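Local coordinates for protein THB11 (Chlamydomonas reinhardtii, PDB 6TD7) that binds heme in its truncated-hemoglobin domain, probably binds oxygen there, and has been linked to nitrite reduction, at residues M59-S62 with W63-P67; H81-I84 with I85-G89. All blocks are in the same frame, centred on the assembly; numbering follows the deposited sequence.

Contact 1 of 2, residues M59-S62 with W63-P67. With HEM (protoporphyrin IX containing Fe), chain B.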
# COMPACT_ATOMS: atom_id res chain seq x y z
N MET A 59 1.75 0.10 10.26
CA MET A 59 1.72 1.49 10.72
C MET A 59 1.22 2.41 9.61
O MET A 59 0.45 3.34 9.87
CB MET A 59 3.11 1.93 11.19
CG MET A 59 3.18 3.39 11.55
SD MET A 59 4.80 3.91 12.13
CE MET A 59 5.00 2.85 13.56
N PHE A 60 1.67 2.17 8.38
CA PHE A 60 1.21 2.96 7.24
C PHE A 60 -0.29 2.79 7.02
O PHE A 60 -1.00 3.78 6.76
CB PHE A 60 1.99 2.56 5.98
CG PHE A 60 1.60 3.34 4.77
CD1 PHE A 60 2.15 4.60 4.54
CD2 PHE A 60 0.69 2.84 3.86
CE1 PHE A 60 1.79 5.33 3.43
CE2 PHE A 60 0.32 3.56 2.76
CZ PHE A 60 0.87 4.81 2.54
N VAL A 61 -0.80 1.56 7.09
CA VAL A 61 -2.22 1.34 6.87
C VAL A 61 -3.04 2.00 7.97
O VAL A 61 -4.12 2.55 7.72
CB VAL A 61 -2.53 -0.16 6.77
CG1 VAL A 61 -4.03 -0.41 6.73
CG2 VAL A 61 -1.86 -0.74 5.55
N SER A 62 -2.55 1.94 9.21
CA SER A 62 -3.24 2.59 10.32
C SER A 62 -3.33 4.09 10.10
O SER A 62 -4.37 4.71 10.36
CB SER A 62 -2.51 2.29 11.63
OG SER A 62 -3.15 2.89 12.74
N TRP A 63 -2.24 4.71 9.62
CA TRP A 63 -2.28 6.12 9.26
C TRP A 63 -3.24 6.36 8.10
O TRP A 63 -4.02 7.33 8.11
CB TRP A 63 -0.88 6.61 8.87
CG TRP A 63 -0.87 7.91 8.11
CD1 TRP A 63 -0.90 9.16 8.64
CD2 TRP A 63 -0.84 8.08 6.68
NE1 TRP A 63 -0.88 10.10 7.64
CE2 TRP A 63 -0.85 9.47 6.43
CE3 TRP A 63 -0.80 7.20 5.60
CZ2 TRP A 63 -0.83 9.99 5.13
CZ3 TRP A 63 -0.78 7.72 4.31
CH2 TRP A 63 -0.79 9.11 4.09
N LEU A 64 -3.22 5.48 7.11
CA LEU A 64 -3.97 5.70 5.88
C LEU A 64 -5.46 5.81 6.14
O LEU A 64 -6.14 6.67 5.56
CB LEU A 64 -3.68 4.58 4.89
CG LEU A 64 -4.40 4.62 3.55
CD1 LEU A 64 -3.91 5.76 2.70
CD2 LEU A 64 -4.20 3.29 2.85
N PHE A 65 -6.01 4.93 6.98
CA PHE A 65 -7.42 4.98 7.31
C PHE A 65 -7.70 5.79 8.56
O PHE A 65 -8.83 5.80 9.06
CB PHE A 65 -7.97 3.56 7.46
CG PHE A 65 -8.06 2.81 6.16
CD1 PHE A 65 -9.14 2.99 5.31
CD2 PHE A 65 -7.04 1.95 5.77
CE1 PHE A 65 -9.22 2.31 4.11
CE2 PHE A 65 -7.11 1.28 4.57
CZ PHE A 65 -8.20 1.45 3.74
N GLY A 66 -6.70 6.52 9.06
CA GLY A 66 -6.86 7.32 10.25
C GLY A 66 -7.35 8.72 9.95
O GLY A 66 -7.82 9.02 8.84
N PRO A 67 -7.25 9.60 10.93
CA PRO A 67 -7.67 10.99 10.75
C PRO A 67 -7.04 11.62 9.52
O PRO A 67 -5.91 11.28 9.14
CB PRO A 67 -7.18 11.67 12.04
CG PRO A 67 -7.19 10.58 13.05
CD PRO A 67 -6.81 9.32 12.31
CHA HEM B . 7.65 -2.38 2.77
CHB HEM B . 7.50 -4.57 -1.59
CHC HEM B . 3.67 -1.91 -2.96
CHD HEM B . 4.09 0.61 1.23
C1A HEM B . 7.94 -3.24 1.72
C2A HEM B . 8.92 -4.32 1.69
C3A HEM B . 8.85 -4.90 0.48
C4A HEM B . 7.84 -4.23 -0.30
CMA HEM B . 9.70 -6.09 -0.02
CAA HEM B . 9.87 -4.77 2.82
CBA HEM B . 10.74 -3.63 3.33
CGA HEM B . 11.44 -4.08 4.59
O1A HEM B . 12.44 -3.41 4.98
O2A HEM B . 11.02 -5.10 5.21
C1B HEM B . 6.43 -4.08 -2.31
C2B HEM B . 5.97 -4.59 -3.59
C3B HEM B . 4.92 -3.86 -3.98
C4B HEM B . 4.66 -2.86 -2.96
CMB HEM B . 6.60 -5.76 -4.37
CAB HEM B . 4.13 -4.07 -5.30
CBB HEM B . 3.30 -3.15 -5.78
C1C HEM B . 3.46 -1.03 -1.92
C2C HEM B . 2.38 -0.08 -1.88
C3C HEM B . 2.49 0.63 -0.75
C4C HEM B . 3.63 0.14 0.00
CMC HEM B . 1.31 0.10 -2.98
CAC HEM B . 1.50 1.74 -0.36
CBC HEM B . 1.96 2.82 0.27
C1D HEM B . 5.01 -0.03 2.03
C2D HEM B . 5.24 0.22 3.44
C3D HEM B . 6.22 -0.60 3.86
C4D HEM B . 6.65 -1.42 2.74
CMD HEM B . 4.48 1.26 4.29
CAD HEM B . 6.78 -0.72 5.29
CBD HEM B . 7.86 0.29 5.61
CGD HEM B . 8.11 0.07 7.08
O1D HEM B . 7.55 0.83 7.91
O2D HEM B . 8.84 -0.90 7.41
NA HEM B . 7.30 -3.22 0.49
NB HEM B . 5.60 -3.03 -1.95
NC HEM B . 4.21 -0.87 -0.75
ND HEM B . 5.89 -1.03 1.65
FE HEM B . 5.73 -2.03 -0.09
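Phe60 overlaps Trp63 one helical turn away: CE3 of Trp63 lies over one face of the phenyl ring, displaced toward its rim, and CE1 of Phe60 comes to 3.6 Å from CZ3 of Trp63. The two ring planes are inclined at 43°. This is the C-terminal end of helix 50-64, the distal helix E of the globin fold, which also carries Leu53 and Gln57 to the bound cyanide. With CG anti to the backbone N (chi1 -179°), Phe60 extends into the heme pocket, where CB packs on the porphyrin methyl CMD at 3.3 Å and CE2 lies a tight 3.1 Å from the vinyl carbon CBC. The phenyl is thus wedged between indole and heme, and Tyr72 and Tyr126 meet it edge-to-face. Trp63 is secured in turn by an NE1 hydrogen bond to Val70 O and a cation-pi contact with Arg122. On another side of the helix, Val61 and Phe65 lie side by side, CG1 of Val61 meeting CD2 of Phe65 at 3.9 Å; both pack on Val24 of helix 21-36, while Leu64 faces Val119 and Met123 of helix 113-123. The backbone turns close in the usual way, Trp63 N bonding to Met59 O and Phe65 N to Val61 O, before Phe65 leaves the helix and Gly66 N bonds back to Trp63 O. Phe60 O does double duty: it takes the hydrogen bond from Leu64 N at 2.8 Å and sits in the plane of the indole, 3.6 Å from Trp63 CE3.

Contact 2 of 2, residues H81-I84 with I85-G89. With HEM (protoporphyrin IX containing Fe), chain B.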
# COMPACT_ATOMS: atom_id res chain seq x y z
N HIS A 81 11.87 0.08 0.22
CA HIS A 81 11.83 -0.60 -1.06
C HIS A 81 13.14 -0.55 -1.83
O HIS A 81 13.19 -1.02 -2.97
CB HIS A 81 10.72 -0.01 -1.95
CG HIS A 81 9.35 -0.13 -1.36
ND1 HIS A 81 8.84 0.79 -0.47
CD2 HIS A 81 8.39 -1.07 -1.52
CE1 HIS A 81 7.62 0.42 -0.11
NE2 HIS A 81 7.32 -0.70 -0.74
N LEU A 82 14.20 0.01 -1.25
CA LEU A 82 15.39 0.32 -2.05
C LEU A 82 16.16 -0.94 -2.43
O LEU A 82 16.84 -0.95 -3.46
CB LEU A 82 16.29 1.31 -1.30
CG LEU A 82 17.45 1.89 -2.12
CD1 LEU A 82 16.94 2.56 -3.40
CD2 LEU A 82 18.29 2.88 -1.31
N ARG A 83 16.06 -2.00 -1.63
CA ARG A 83 16.69 -3.26 -2.00
C ARG A 83 16.07 -3.83 -3.28
O ARG A 83 16.79 -4.20 -4.22
CB ARG A 83 16.56 -4.28 -0.87
CG ARG A 83 17.36 -3.95 0.38
CD ARG A 83 16.87 -4.77 1.57
NE ARG A 83 15.53 -4.35 1.99
CZ ARG A 83 15.28 -3.52 3.01
NH1 ARG A 83 16.27 -3.03 3.74
NH2 ARG A 83 14.03 -3.20 3.30
N ILE A 84 14.74 -3.92 -3.34
CA ILE A 84 14.15 -4.52 -4.53
C ILE A 84 14.28 -3.58 -5.72
O ILE A 84 14.33 -4.03 -6.87
CB ILE A 84 12.68 -4.94 -4.30
CG1 ILE A 84 11.82 -3.81 -3.73
CG2 ILE A 84 12.64 -6.14 -3.36
CD1 ILE A 84 10.34 -4.11 -3.82
N ILE A 85 14.35 -2.27 -5.48
CA ILE A 85 14.63 -1.32 -6.56
C ILE A 85 15.99 -1.61 -7.17
O ILE A 85 16.11 -1.89 -8.37
CB ILE A 85 14.54 0.13 -6.05
CG1 ILE A 85 13.09 0.50 -5.73
CG2 ILE A 85 15.14 1.10 -7.08
CD1 ILE A 85 12.93 1.87 -5.10
N LYS A 86 17.05 -1.55 -6.35
CA LYS A 86 18.41 -1.65 -6.87
C LYS A 86 18.75 -3.08 -7.29
O LYS A 86 19.48 -3.28 -8.27
CB LYS A 86 19.40 -1.16 -5.81
CG LYS A 86 19.29 0.32 -5.49
CD LYS A 86 19.86 1.16 -6.63
CE LYS A 86 19.11 2.47 -6.83
NZ LYS A 86 18.76 2.67 -8.27
N GLN A 87 18.24 -4.07 -6.58
CA GLN A 87 18.63 -5.44 -6.87
C GLN A 87 17.73 -6.11 -7.91
O GLN A 87 18.22 -6.92 -8.70
CB GLN A 87 18.65 -6.26 -5.58
CG GLN A 87 19.68 -5.76 -4.58
CD GLN A 87 19.65 -6.51 -3.26
OE1 GLN A 87 19.05 -7.58 -3.16
NE2 GLN A 87 20.28 -5.94 -2.24
N ARG A 88 16.44 -5.76 -7.95
CA ARG A 88 15.49 -6.45 -8.80
C ARG A 88 14.72 -5.54 -9.75
O ARG A 88 13.87 -6.03 -10.51
CB ARG A 88 14.49 -7.22 -7.93
CG ARG A 88 15.15 -7.93 -6.76
CD ARG A 88 14.27 -9.01 -6.18
NE ARG A 88 14.92 -9.65 -5.04
CZ ARG A 88 14.37 -10.62 -4.31
NH1 ARG A 88 13.15 -11.06 -4.60
NH2 ARG A 88 15.03 -11.14 -3.29
N GLY A 89 15.00 -4.24 -9.75
CA GLY A 89 14.38 -3.35 -10.72
C GLY A 89 12.95 -2.96 -10.44
O GLY A 89 12.26 -2.53 -11.36
CHA HEM B . 7.65 -2.38 2.77
CHB HEM B . 7.50 -4.57 -1.59
CHC HEM B . 3.67 -1.91 -2.96
CHD HEM B . 4.09 0.61 1.23
C1A HEM B . 7.94 -3.24 1.72
C2A HEM B . 8.92 -4.32 1.69
C3A HEM B . 8.85 -4.90 0.48
C4A HEM B . 7.84 -4.23 -0.30
CMA HEM B . 9.70 -6.09 -0.02
CAA HEM B . 9.87 -4.77 2.82
CBA HEM B . 10.74 -3.63 3.33
CGA HEM B . 11.44 -4.08 4.59
O1A HEM B . 12.44 -3.41 4.98
O2A HEM B . 11.02 -5.10 5.21
C1B HEM B . 6.43 -4.08 -2.31
C2B HEM B . 5.97 -4.59 -3.59
C3B HEM B . 4.92 -3.86 -3.98
C4B HEM B . 4.66 -2.86 -2.96
CMB HEM B . 6.60 -5.76 -4.37
CAB HEM B . 4.13 -4.07 -5.30
CBB HEM B . 3.30 -3.15 -5.78
C1C HEM B . 3.46 -1.03 -1.92
C2C HEM B . 2.38 -0.08 -1.88
C3C HEM B . 2.49 0.63 -0.75
C4C HEM B . 3.63 0.14 0.00
CMC HEM B . 1.31 0.10 -2.98
CAC HEM B . 1.50 1.74 -0.36
CBC HEM B . 1.96 2.82 0.27
C1D HEM B . 5.01 -0.03 2.03
C2D HEM B . 5.24 0.22 3.44
C3D HEM B . 6.22 -0.60 3.86
C4D HEM B . 6.65 -1.42 2.74
CMD HEM B . 4.48 1.26 4.29
CAD HEM B . 6.78 -0.72 5.29
CBD HEM B . 7.86 0.29 5.61
CGD HEM B . 8.11 0.07 7.08
O1D HEM B . 7.55 0.83 7.91
O2D HEM B . 8.84 -0.90 7.41
NA HEM B . 7.30 -3.22 0.49
NB HEM B . 5.60 -3.03 -1.95
NC HEM B . 4.21 -0.87 -0.75
ND HEM B . 5.89 -1.03 1.65
FE HEM B . 5.73 -2.03 -0.09
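With CG1 anti to its own carbonyl carbon (chi1 -70°), Ile85 folds back along the helix and lays CG1 3.2 Å from His81 O, the same oxygen that accepts the hydrogen bond of Ile85 N in the carbonyl plane. The imidazole of His81 reaches the heme, where NE2 binds the iron at 2.2 Å as its axial ligand, as expected of the proximal histidine on helix F of a globin. A hydrogen bond from ND1 to Val77 O fixes the ring's rotation. Ile84 supports the porphyrin beside it: its unusual chi1 of 52° sends CD1 to within 3.6 Å of the meso carbon CHB. Arg83 reaches toward the propionate carrying O1A, although their modelled separation is too short to be reliable. On the outer side, Leu82 CD1 packs on the aliphatic CG of Lys86 at 3.9 Å. Shortening Ile85 to an alanine is likely to open a gap between the His81 backbone and Ile130 and Phe131, which Ile85 also touches. Helix 77-88 packs against helix 125-131 through Ile85 and His81, and against helix 42-45 through Ile84 and Arg88 on Tyr44, with Arg88 salt-bridged to Asp47 just beyond.

In the fold
Contacts 1 and 2 close the C-terminal ends of consecutive helices, 50-64 and 77-88, lying on opposite sides of the chain's centre with their own centres about 25 Å apart. They do not touch, yet the heme joins them: both belong to the globin domain and both line its pocket. Contact 1 is closer to the core, with apolar and aromatic packing against helices 21-36, 92-108 and 113-123 and only van der Waals contact with the porphyrin rim. Contact 2 lies farther out, has more exposed residues, and mixes metal coordination with an arginine beside one propionate and further charged side chains at the protein surface. One thus supplies hydrophobic walling, the other the axial ligand.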